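Long-range contacts in 5' nucleotidase family protein (Staphylococcus aureus subsp. aureus, PDB 4Q7F), which belongs to the 5'-nucleotidase family and pairs a metal-binding calcineurin-like phosphoesterase domain with the C-terminal domain characteristic of that family: residues A333-R337 against A363-S367; R406-F411 against H431-Y437; S441-G447 against D522-K527. One frame throughout, in Å; residues are numbered along the deposited sequence.

In the fold
All three contacts lie in the C-terminal half of the chain, and they follow one another in series without nesting or crossing. Contact 1 closes a loop made largely of helix 342-355 and strand 359-363, tying the short helix 335-338 to the segment that leaves that strand. Contact 2 closes the next, shorter loop, bringing the end of helix 397-408 against strand 435-438 at the border of a five-stranded sheet. Strand 441-445 follows directly, and in contact 3 the last strand of the chain returns to pair with it. Arg337 O and Tyr434 OH probably share a hydrogen bond linking contacts 1 and 2, while Tyr442 OH and Tyr437 N probably join contacts 2 and 3.

Contact 1: residues A333-R337 against A363-S367; sequences AFEAR and ALFDS
Arg337 reaches across to the backbone of Leu364, where its NH2 donates a hydrogen bond of 2.7 Å to Leu364 O. The oxygen lies almost in the guanidinium plane, but the donor stands above the plane of the carbonyl, 40° out of it. Leu364 answers with its side chain: the two side chains cross at about a right angle, and CD2 of the leucine rests over one face of the guanidinium, toward its rim. The same methyl carbon lies 4.0 Å from Ala336 CB and also approaches Ala333 O, so one branch serves both the charged group and the apolar side of the turn.

Two waters in the guanidinium plane extend this grip. Water 1 accepts from Arg337 NE at 3.0 Å and from Leu364 N at 2.6 Å; the arginine thus holds the leucine backbone at its carbonyl directly and at its amide through water. Water 2 accepts from Arg337 NH1 and donates to Asp366 OD1, relaying between opposite charges that are not in direct contact, with Arg337 NH2 4.3 Å from Asp366 OD1. An extended run from CG to NE (chi2 -169°, chi3 -180°) carries the guanidinium this far. Behind it, a bond from Arg337 N to Phe334 O steadies the turn.

Next to Leu364, Phe365 turns its CB away from the helical turn, and its ring belongs to the ligand pocket, touching the bound (2R,3S,5R)-5-(6-amino-9H-purin-9-yl)-tetrahydro-2-(hydroxymethyl)furan-3-ol. The contact joins helix 335-338 and the residues just before it to the loop between strands 359-363 and 370-371, with Tyr410 and His431 packed against the arginine.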
loop_
_atom_site.group_PDB
_atom_site.type_symbol
_atom_site.label_atom_id
_atom_site.label_comp_id
_atom_site.label_asym_id
_atom_site.label_seq_id
_atom_site.Cartn_x
_atom_site.Cartn_y
_atom_site.Cartn_z
ATOM N N ALA A 333 -6.762 -17.809 7.520
ATOM C CA ALA A 333 -6.814 -16.394 7.930
ATOM C C ALA A 333 -8.137 -15.990 8.572
ATOM O O ALA A 333 -8.155 -15.387 9.637
ATOM C CB ALA A 333 -6.505 -15.485 6.748
ATOM N N PHE A 334 -9.248 -16.346 7.941
ATOM C CA PHE A 334 -10.542 -15.983 8.479
ATOM C C PHE A 334 -10.786 -16.554 9.883
ATOM O O PHE A 334 -11.394 -15.883 10.714
ATOM C CB PHE A 334 -11.650 -16.395 7.536
ATOM C CG PHE A 334 -13.025 -16.087 8.045
ATOM C CD1 PHE A 334 -13.554 -14.824 7.910
ATOM C CD2 PHE A 334 -13.800 -17.081 8.640
ATOM C CE1 PHE A 334 -14.833 -14.540 8.354
ATOM C CE2 PHE A 334 -15.083 -16.808 9.084
ATOM C CZ PHE A 334 -15.596 -15.529 8.945
ATOM N N GLU A 335 -10.309 -17.774 10.137
ATOM C CA GLU A 335 -10.474 -18.401 11.447
ATOM C C GLU A 335 -9.793 -17.585 12.542
ATOM O O GLU A 335 -10.270 -17.534 13.672
ATOM C CB GLU A 335 -9.934 -19.838 11.441
ATOM C CG GLU A 335 -10.785 -20.800 10.620
ATOM C CD GLU A 335 -10.309 -22.236 10.705
ATOM O OE1 GLU A 335 -9.092 -22.460 10.880
ATOM O OE2 GLU A 335 -11.159 -23.142 10.581
ATOM N N ALA A 336 -8.695 -16.926 12.179
ATOM C CA ALA A 336 -7.929 -16.123 13.093
ATOM C C ALA A 336 -8.465 -14.688 13.144
ATOM O O ALA A 336 -7.839 -13.823 13.744
ATOM C CB ALA A 336 -6.460 -16.149 12.702
ATOM N N ARG A 337 -9.607 -14.433 12.494
ATOM C CA ARG A 337 -10.275 -13.135 12.555
ATOM C C ARG A 337 -11.634 -13.247 13.279
ATOM O O ARG A 337 -12.007 -12.331 14.028
ATOM C CB ARG A 337 -10.421 -12.492 11.168
ATOM C CG ARG A 337 -9.087 -12.047 10.575
ATOM C CD ARG A 337 -9.281 -11.186 9.336
ATOM N NE ARG A 337 -8.002 -10.763 8.763
ATOM C CZ ARG A 337 -7.419 -11.281 7.684
ATOM N NH1 ARG A 337 -7.987 -12.255 6.969
ATOM N NH2 ARG A 337 -6.254 -10.797 7.300
ATOM N N ALA A 363 -4.032 -5.530 13.316
ATOM C CA ALA A 363 -4.697 -6.167 12.205
ATOM C C ALA A 363 -3.937 -7.456 11.949
ATOM O O ALA A 363 -2.827 -7.634 12.465
ATOM C CB ALA A 363 -4.657 -5.273 10.975
ATOM N N LEU A 364 -4.572 -8.393 11.253
ATOM C CA LEU A 364 -3.878 -9.586 10.789
ATOM C C LEU A 364 -3.571 -9.252 9.317
ATOM O O LEU A 364 -4.485 -9.142 8.476
ATOM C CB LEU A 364 -4.743 -10.833 10.884
ATOM C CG LEU A 364 -4.036 -12.109 10.413
ATOM C CD1 LEU A 364 -2.905 -12.480 11.361
ATOM C CD2 LEU A 364 -5.039 -13.236 10.301
ATOM N N PHE A 365 -2.303 -9.053 9.011
ATOM C CA PHE A 365 -1.916 -8.689 7.638
ATOM C C PHE A 365 -2.018 -9.870 6.628
ATOM O O PHE A 365 -1.974 -11.040 6.999
ATOM C CB PHE A 365 -0.557 -7.970 7.638
ATOM C CG PHE A 365 -0.552 -6.710 8.477
ATOM C CD1 PHE A 365 -1.276 -5.588 8.073
ATOM C CD2 PHE A 365 0.163 -6.640 9.668
ATOM C CE1 PHE A 365 -1.283 -4.426 8.835
ATOM C CE2 PHE A 365 0.149 -5.476 10.442
ATOM C CZ PHE A 365 -0.574 -4.371 10.026
ATOM N N ASP A 366 -2.174 -9.545 5.353
ATOM C CA ASP A 366 -2.392 -10.577 4.324
ATOM C C ASP A 366 -1.348 -11.676 4.253
ATOM O O ASP A 366 -1.674 -12.819 3.992
ATOM C CB ASP A 366 -2.629 -9.919 2.969
ATOM C CG ASP A 366 -3.980 -9.227 2.912
ATOM O OD1 ASP A 366 -4.986 -9.867 3.307
ATOM O OD2 ASP A 366 -4.043 -8.058 2.490
ATOM N N SER A 367 -0.103 -11.329 4.533
ATOM C CA SER A 367 0.991 -12.306 4.524
ATOM C C SER A 367 1.225 -12.978 5.909
ATOM O O SER A 367 2.185 -13.754 6.088
ATOM C CB SER A 367 2.256 -11.583 4.083
ATOM O OG SER A 367 2.474 -10.427 4.902
HETATM O O HOH W 1 -6.918 -8.279 10.036
HETATM O O HOH W 2 -6.201 -12.570 4.484
#

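Contact 2: residues R406-F411 against H431-Y437; sequences RSAEYF and HFNYDIY. With 3D1 ((2R,3S,5R)-5-(6-amino-9H-purin-9-yl)-tetrahydro-2-(hydroxymethyl)furan-3-ol), chain D.
One side of the Tyr434 ring receives two consecutive residues in contrasting ways, Tyr410 in an offset stack and Phe411 edge-to-face. The Tyr410 and Tyr434 planes are 24° apart, with ring centroids separated by 4.8 Å, and Tyr434 CB adds a CH-pi contact over the face of Tyr410. The Phe411 ring stands steeply, at 78°, and brings CE2 to 3.5 Å from Tyr434 CE1. At the rim of the Tyr434 ring, CD1 lies 3.2 Å from Ser407 O. The Tyr434 hydroxyl lies against the Phe411 edge and is hydrogen-bonded to Arg337 O.

His431 completes the aromatic cluster by meeting Tyr410 rim to rim. Tyr410 OH and His431 ND1 share a hydrogen bond of 2.7 Å, near the plane of both rings. With CG anti to its backbone N (chi1 178°), Tyr410 can lay its face on Tyr434 while its hydroxyl reaches the histidine.

In the fold, the cluster fastens the end of helix 397-408, and the type I turn from Ala408 to Phe411 beyond it, to a 3-10 segment that runs into edge strand 435-438. Close to the strand, Ser407 OG is gripped by several groups: it shares a 3.0 Å hydrogen bond with Tyr437 OH, receives a weak one from Asp435 N, and is also bonded to Tyr485 OH. Asp435 itself forms a salt bridge with Arg478.

Phe432 turns away from the helix, and the C8 edge of the purine of (2R,3S,5R)-5-(6-amino-9H-purin-9-yl)-tetrahydro-2-(hydroxymethyl)furan-3-ol meets the face of its ring, toward the rim, with Phe432 CD1 3.6 Å from ligand C8.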
loop_
_atom_site.group_PDB
_atom_site.type_symbol
_atom_site.label_atom_id
_atom_site.label_comp_id
_atom_site.label_asym_id
_atom_site.label_seq_id
_atom_site.Cartn_x
_atom_site.Cartn_y
_atom_site.Cartn_z
ATOM N N ARG A 406 -16.063 -0.245 14.343
ATOM C CA ARG A 406 -15.484 -0.043 12.996
ATOM C C ARG A 406 -14.947 -1.395 12.511
ATOM O O ARG A 406 -15.299 -1.836 11.421
ATOM C CB ARG A 406 -14.427 1.028 12.991
ATOM C CG ARG A 406 -13.553 1.076 11.717
ATOM C CD ARG A 406 -14.332 1.160 10.411
ATOM N NE ARG A 406 -13.411 1.134 9.262
ATOM C CZ ARG A 406 -13.752 0.810 8.018
ATOM N NH1 ARG A 406 -15.017 0.479 7.716
ATOM N NH2 ARG A 406 -12.824 0.812 7.067
ATOM N N SER A 407 -14.145 -2.061 13.343
ATOM C CA SER A 407 -13.633 -3.383 13.030
ATOM C C SER A 407 -14.780 -4.355 12.750
ATOM O O SER A 407 -14.682 -5.113 11.822
ATOM C CB SER A 407 -12.767 -3.934 14.171
ATOM O OG SER A 407 -11.696 -3.052 14.464
ATOM N N ALA A 408 -15.849 -4.352 13.576
ATOM C CA ALA A 408 -16.999 -5.248 13.400
ATOM C C ALA A 408 -17.715 -5.097 12.043
ATOM O O ALA A 408 -18.469 -6.001 11.627
ATOM C CB ALA A 408 -18.010 -5.105 14.587
ATOM N N GLU A 409 -17.494 -3.974 11.366
ATOM C CA GLU A 409 -18.040 -3.725 10.019
ATOM C C GLU A 409 -17.426 -4.673 8.987
ATOM O O GLU A 409 -17.951 -4.830 7.890
ATOM C CB GLU A 409 -17.770 -2.292 9.561
ATOM C CG GLU A 409 -18.491 -1.235 10.371
ATOM C CD GLU A 409 -18.116 0.166 9.955
ATOM O OE1 GLU A 409 -17.502 0.333 8.852
ATOM O OE2 GLU A 409 -18.406 1.102 10.726
ATOM N N TYR A 410 -16.294 -5.272 9.353
ATOM C CA TYR A 410 -15.589 -6.248 8.524
ATOM C C TYR A 410 -16.435 -7.470 8.224
ATOM O O TYR A 410 -16.221 -8.121 7.236
ATOM C CB TYR A 410 -14.332 -6.722 9.268
ATOM C CG TYR A 410 -13.534 -7.773 8.563
ATOM C CD1 TYR A 410 -12.775 -7.453 7.442
ATOM C CD2 TYR A 410 -13.489 -9.078 9.028
ATOM C CE1 TYR A 410 -12.011 -8.399 6.803
ATOM C CE2 TYR A 410 -12.732 -10.031 8.380
ATOM C CZ TYR A 410 -12.002 -9.684 7.268
ATOM O OH TYR A 410 -11.246 -10.637 6.642
ATOM N N PHE A 411 -17.391 -7.787 9.092
ATOM C CA PHE A 411 -18.208 -8.962 8.920
ATOM C C PHE A 411 -19.584 -8.681 8.328
ATOM O O PHE A 411 -20.105 -7.567 8.394
ATOM C CB PHE A 411 -18.435 -9.673 10.270
ATOM C CG PHE A 411 -17.173 -10.135 10.946
ATOM C CD1 PHE A 411 -16.509 -11.264 10.510
ATOM C CD2 PHE A 411 -16.678 -9.458 12.043
ATOM C CE1 PHE A 411 -15.349 -11.691 11.135
ATOM C CE2 PHE A 411 -15.522 -9.876 12.671
ATOM C CZ PHE A 411 -14.856 -10.991 12.219
ATOM N N HIS A 431 -8.464 -6.459 4.290
ATOM C CA HIS A 431 -8.486 -7.241 5.531
ATOM C C HIS A 431 -7.652 -6.574 6.614
ATOM O O HIS A 431 -7.895 -6.771 7.810
ATOM C CB HIS A 431 -7.971 -8.669 5.321
ATOM C CG HIS A 431 -8.670 -9.415 4.232
ATOM N ND1 HIS A 431 -9.917 -9.980 4.394
ATOM C CD2 HIS A 431 -8.287 -9.706 2.964
ATOM C CE1 HIS A 431 -10.277 -10.573 3.271
ATOM N NE2 HIS A 431 -9.305 -10.420 2.389
ATOM N N PHE A 432 -6.657 -5.817 6.180
ATOM C CA PHE A 432 -5.791 -5.092 7.082
ATOM C C PHE A 432 -6.516 -3.961 7.841
ATOM O O PHE A 432 -5.920 -3.309 8.684
ATOM C CB PHE A 432 -4.572 -4.546 6.336
ATOM C CG PHE A 432 -4.897 -3.816 5.054
ATOM C CD1 PHE A 432 -5.545 -2.589 5.070
ATOM C CD2 PHE A 432 -4.492 -4.338 3.821
ATOM C CE1 PHE A 432 -5.832 -1.914 3.894
ATOM C CE2 PHE A 432 -4.763 -3.657 2.636
ATOM C CZ PHE A 432 -5.430 -2.437 2.674
ATOM N N ASN A 433 -7.792 -3.744 7.529
ATOM C CA ASN A 433 -8.596 -2.751 8.218
ATOM C C ASN A 433 -9.466 -3.367 9.298
ATOM O O ASN A 433 -10.322 -2.693 9.824
ATOM C CB ASN A 433 -9.429 -1.903 7.257
ATOM C CG ASN A 433 -8.600 -0.854 6.547
ATOM O OD1 ASN A 433 -7.472 -0.551 6.950
ATOM N ND2 ASN A 433 -9.149 -0.290 5.486
ATOM N N TYR A 434 -9.257 -4.654 9.586
ATOM C CA TYR A 434 -9.932 -5.331 10.680
ATOM C C TYR A 434 -8.956 -5.509 11.829
ATOM O O TYR A 434 -7.884 -6.071 11.650
ATOM C CB TYR A 434 -10.439 -6.708 10.260
ATOM C CG TYR A 434 -11.020 -7.503 11.432
ATOM C CD1 TYR A 434 -12.200 -7.122 12.036
ATOM C CD2 TYR A 434 -10.387 -8.648 11.897
ATOM C CE1 TYR A 434 -12.715 -7.840 13.093
ATOM C CE2 TYR A 434 -10.903 -9.387 12.938
ATOM C CZ TYR A 434 -12.062 -8.980 13.540
ATOM O OH TYR A 434 -12.569 -9.759 14.558
ATOM N N ASP A 435 -9.343 -5.100 13.025
ATOM C CA ASP A 435 -8.435 -5.229 14.176
ATOM C C ASP A 435 -8.957 -6.206 15.168
ATOM O O ASP A 435 -10.193 -6.333 15.374
ATOM C CB ASP A 435 -8.197 -3.882 14.877
ATOM C CG ASP A 435 -7.285 -2.944 14.098
ATOM O OD1 ASP A 435 -6.443 -3.420 13.318
ATOM O OD2 ASP A 435 -7.366 -1.704 14.316
ATOM N N ILE A 436 -7.999 -6.915 15.765
ATOM C CA ILE A 436 -8.259 -7.827 16.862
ATOM C C ILE A 436 -7.731 -7.134 18.116
ATOM O O ILE A 436 -6.584 -6.686 18.156
ATOM C CB ILE A 436 -7.563 -9.199 16.697
ATOM C CG1 ILE A 436 -8.041 -9.927 15.435
ATOM C CG2 ILE A 436 -7.808 -10.056 17.925
ATOM C CD1 ILE A 436 -7.301 -9.573 14.163
ATOM N N TYR A 437 -8.565 -7.058 19.154
ATOM C CA TYR A 437 -8.208 -6.340 20.371
ATOM C C TYR A 437 -7.833 -7.235 21.535
ATOM O O TYR A 437 -8.359 -8.328 21.701
ATOM C CB TYR A 437 -9.384 -5.441 20.815
ATOM C CG TYR A 437 -9.786 -4.417 19.778
ATOM C CD1 TYR A 437 -10.563 -4.776 18.683
ATOM C CD2 TYR A 437 -9.430 -3.072 19.924
ATOM C CE1 TYR A 437 -10.938 -3.840 17.729
ATOM C CE2 TYR A 437 -9.784 -2.135 18.970
ATOM C CZ TYR A 437 -10.534 -2.526 17.881
ATOM O OH TYR A 437 -10.896 -1.595 16.976
HETATM O "O5'" 3D1 D . -5.042 2.976 1.412
HETATM C "C5'" 3D1 D . -4.220 2.492 2.471
HETATM C "C4'" 3D1 D . -2.783 2.333 2.003
HETATM O "O4'" 3D1 D . -2.001 2.115 3.168
HETATM C "C1'" 3D1 D . -1.473 0.786 3.211
HETATM N N9 3D1 D . -1.605 0.251 4.595
HETATM C C4 3D1 D . -0.694 0.496 5.527
HETATM N N3 3D1 D . 0.465 1.193 5.538
HETATM C C2 3D1 D . 1.202 1.271 6.661
HETATM N N1 3D1 D . 0.830 0.681 7.830
HETATM C C6 3D1 D . -0.307 -0.041 7.951
HETATM N N6 3D1 D . -0.643 -0.611 9.141
HETATM C C5 3D1 D . -1.170 -0.160 6.756
HETATM N N7 3D1 D . -2.336 -0.760 6.442
HETATM C C8 3D1 D . -2.601 -0.498 5.136
HETATM C "C2'" 3D1 D . -2.173 0.003 2.109
HETATM C "C3'" 3D1 D . -2.501 1.116 1.131
HETATM O "O3'" 3D1 D . -1.340 1.357 0.308
#

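Contact 3: residues S441-G447 against D522-K527; sequences SYTIHVG and DFKVEK
Val446 N donates the shortest bond of the pairing, 2.7 Å to Glu526 O, just where strand 441-445 runs out. Behind it lies regular parallel pairing: Ile444 offers its N to Lys524 O at 2.8 Å, and its O accepts from Glu526 N at 3.0 Å. The bond from Tyr442 N to Asp522 O is weak.

The chain terminus is gripped at both oxygens. His445 ND1 donates to Lys527 O at 2.9 Å, tilted somewhat from its ring plane, while Gly447 N donates to Lys527 OXT at 2.9 Å.

On the face of Tyr442, Ile444 and Val525, Phe523 CB sits over the centre of the Tyr442 ring, 3.5 Å from its centroid, as a CH-pi contact. With CG of both residues between backbone N and carbonyl carbon (chi1 53° and 69°), the two side chains lie side by side, and their rings are nearly parallel yet slid apart. Val525 CG1 meets Val446 CG2, and Phe411 packs on both valines.

Strand 522-526 thus becomes the edge of a four-stranded mixed sheet, its terminal carboxylate held by directed N-H bonds that probably disperse part of its negative charge.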
loop_
_atom_site.group_PDB
_atom_site.type_symbol
_atom_site.label_atom_id
_atom_site.label_comp_id
_atom_site.label_asym_id
_atom_site.label_seq_id
_atom_site.Cartn_x
_atom_site.Cartn_y
_atom_site.Cartn_z
ATOM N N SER A 441 -12.570 -7.779 26.420
ATOM C CA SER A 441 -13.362 -8.871 25.907
ATOM C C SER A 441 -14.656 -8.265 25.377
ATOM O O SER A 441 -15.122 -7.243 25.887
ATOM C CB SER A 441 -13.631 -9.946 26.976
ATOM O OG SER A 441 -14.427 -9.440 28.004
ATOM N N TYR A 442 -15.230 -8.909 24.367
ATOM C CA TYR A 442 -16.423 -8.399 23.673
ATOM C C TYR A 442 -17.085 -9.445 22.793
ATOM O O TYR A 442 -16.511 -10.480 22.458
ATOM C CB TYR A 442 -16.047 -7.176 22.816
ATOM C CG TYR A 442 -14.880 -7.420 21.868
ATOM C CD1 TYR A 442 -13.564 -7.379 22.328
ATOM C CD2 TYR A 442 -15.083 -7.661 20.502
ATOM C CE1 TYR A 442 -12.488 -7.605 21.465
ATOM C CE2 TYR A 442 -14.012 -7.884 19.644
ATOM C CZ TYR A 442 -12.714 -7.850 20.130
ATOM O OH TYR A 442 -11.640 -8.068 19.268
ATOM N N THR A 443 -18.316 -9.139 22.418
ATOM C CA THR A 443 -19.130 -9.979 21.606
ATOM C C THR A 443 -19.581 -9.132 20.433
ATOM O O THR A 443 -20.063 -8.003 20.620
ATOM C CB THR A 443 -20.406 -10.426 22.362
ATOM O OG1 THR A 443 -20.049 -11.183 23.525
ATOM C CG2 THR A 443 -21.283 -11.281 21.454
ATOM N N ILE A 444 -19.371 -9.642 19.222
ATOM C CA ILE A 444 -19.828 -8.971 18.016
ATOM C C ILE A 444 -21.034 -9.728 17.477
ATOM O O ILE A 444 -20.955 -10.930 17.274
ATOM C CB ILE A 444 -18.727 -8.917 16.932
ATOM C CG1 ILE A 444 -17.575 -7.997 17.370
ATOM C CG2 ILE A 444 -19.328 -8.403 15.644
ATOM C CD1 ILE A 444 -16.363 -8.002 16.413
ATOM N N HIS A 445 -22.141 -9.024 17.268
ATOM C CA HIS A 445 -23.375 -9.588 16.710
ATOM C C HIS A 445 -23.516 -9.075 15.284
ATOM O O HIS A 445 -24.046 -7.995 15.061
ATOM C CB HIS A 445 -24.591 -9.168 17.539
ATOM C CG HIS A 445 -24.672 -9.843 18.870
ATOM N ND1 HIS A 445 -25.197 -11.104 19.025
ATOM C CD2 HIS A 445 -24.286 -9.446 20.104
ATOM C CE1 HIS A 445 -25.135 -11.459 20.293
ATOM N NE2 HIS A 445 -24.597 -10.466 20.971
ATOM N N VAL A 446 -23.070 -9.874 14.322
ATOM C CA VAL A 446 -23.017 -9.450 12.900
ATOM C C VAL A 446 -24.410 -9.195 12.292
ATOM O O VAL A 446 -24.553 -8.366 11.430
ATOM C CB VAL A 446 -22.198 -10.456 12.065
ATOM C CG1 VAL A 446 -21.961 -9.928 10.644
ATOM C CG2 VAL A 446 -20.856 -10.711 12.755
ATOM N N GLY A 447 -25.433 -9.858 12.804
ATOM C CA GLY A 447 -26.791 -9.656 12.293
ATOM C C GLY A 447 -27.389 -8.294 12.653
ATOM O O GLY A 447 -28.431 -7.924 12.130
ATOM N N ASP A 522 -9.991 -12.305 23.938
ATOM C CA ASP A 522 -11.126 -13.065 24.339
ATOM C C ASP A 522 -12.356 -12.362 23.775
ATOM O O ASP A 522 -12.805 -11.354 24.317
ATOM C CB ASP A 522 -11.139 -13.089 25.861
ATOM C CG ASP A 522 -12.317 -13.834 26.431
ATOM O OD1 ASP A 522 -13.060 -14.452 25.662
ATOM O OD2 ASP A 522 -12.479 -13.795 27.655
ATOM N N PHE A 523 -12.869 -12.876 22.662
ATOM C CA PHE A 523 -14.023 -12.278 21.997
ATOM C C PHE A 523 -14.778 -13.339 21.225
ATOM O O PHE A 523 -14.285 -14.442 21.041
ATOM C CB PHE A 523 -13.600 -11.145 21.053
ATOM C CG PHE A 523 -12.846 -11.601 19.832
ATOM C CD1 PHE A 523 -11.491 -11.895 19.897
ATOM C CD2 PHE A 523 -13.494 -11.714 18.599
ATOM C CE1 PHE A 523 -10.796 -12.304 18.760
ATOM C CE2 PHE A 523 -12.812 -12.126 17.461
ATOM C CZ PHE A 523 -11.463 -12.425 17.543
ATOM N N LYS A 524 -15.963 -12.982 20.764
ATOM C CA LYS A 524 -16.829 -13.898 20.056
ATOM C C LYS A 524 -17.501 -13.157 18.959
ATOM O O LYS A 524 -17.866 -11.989 19.136
ATOM C CB LYS A 524 -17.963 -14.390 20.977
ATOM C CG LYS A 524 -17.510 -14.931 22.298
ATOM C CD LYS A 524 -18.709 -15.246 23.180
ATOM C CE LYS A 524 -18.270 -15.495 24.595
ATOM N NZ LYS A 524 -19.459 -15.724 25.475
ATOM N N VAL A 525 -17.700 -13.837 17.834
ATOM C CA VAL A 525 -18.387 -13.252 16.690
ATOM C C VAL A 525 -19.457 -14.212 16.271
ATOM O O VAL A 525 -19.192 -15.383 16.090
ATOM C CB VAL A 525 -17.438 -13.005 15.521
ATOM C CG1 VAL A 525 -18.192 -12.359 14.363
ATOM C CG2 VAL A 525 -16.319 -12.116 15.992
ATOM N N GLU A 526 -20.673 -13.716 16.157
ATOM C CA GLU A 526 -21.782 -14.552 15.799
ATOM C C GLU A 526 -22.847 -13.647 15.244
ATOM O O GLU A 526 -22.643 -12.437 15.187
ATOM C CB GLU A 526 -22.275 -15.270 17.039
ATOM C CG GLU A 526 -22.867 -14.349 18.092
ATOM C CD GLU A 526 -23.214 -15.090 19.358
ATOM O OE1 GLU A 526 -24.419 -15.367 19.567
ATOM O OE2 GLU A 526 -22.277 -15.448 20.107
ATOM N N LYS A 527 -23.973 -14.206 14.817
ATOM C CA LYS A 527 -25.065 -13.365 14.328
ATOM C C LYS A 527 -25.537 -12.419 15.431
ATOM O O LYS A 527 -25.416 -12.776 16.605
ATOM C CB LYS A 527 -26.268 -14.198 13.887
ATOM C CG LYS A 527 -26.112 -15.003 12.607
ATOM C CD LYS A 527 -27.457 -15.643 12.286
ATOM C CE LYS A 527 -27.475 -16.360 10.958
ATOM N NZ LYS A 527 -28.871 -16.751 10.646
ATOM O OXT LYS A 527 -26.072 -11.317 15.206
#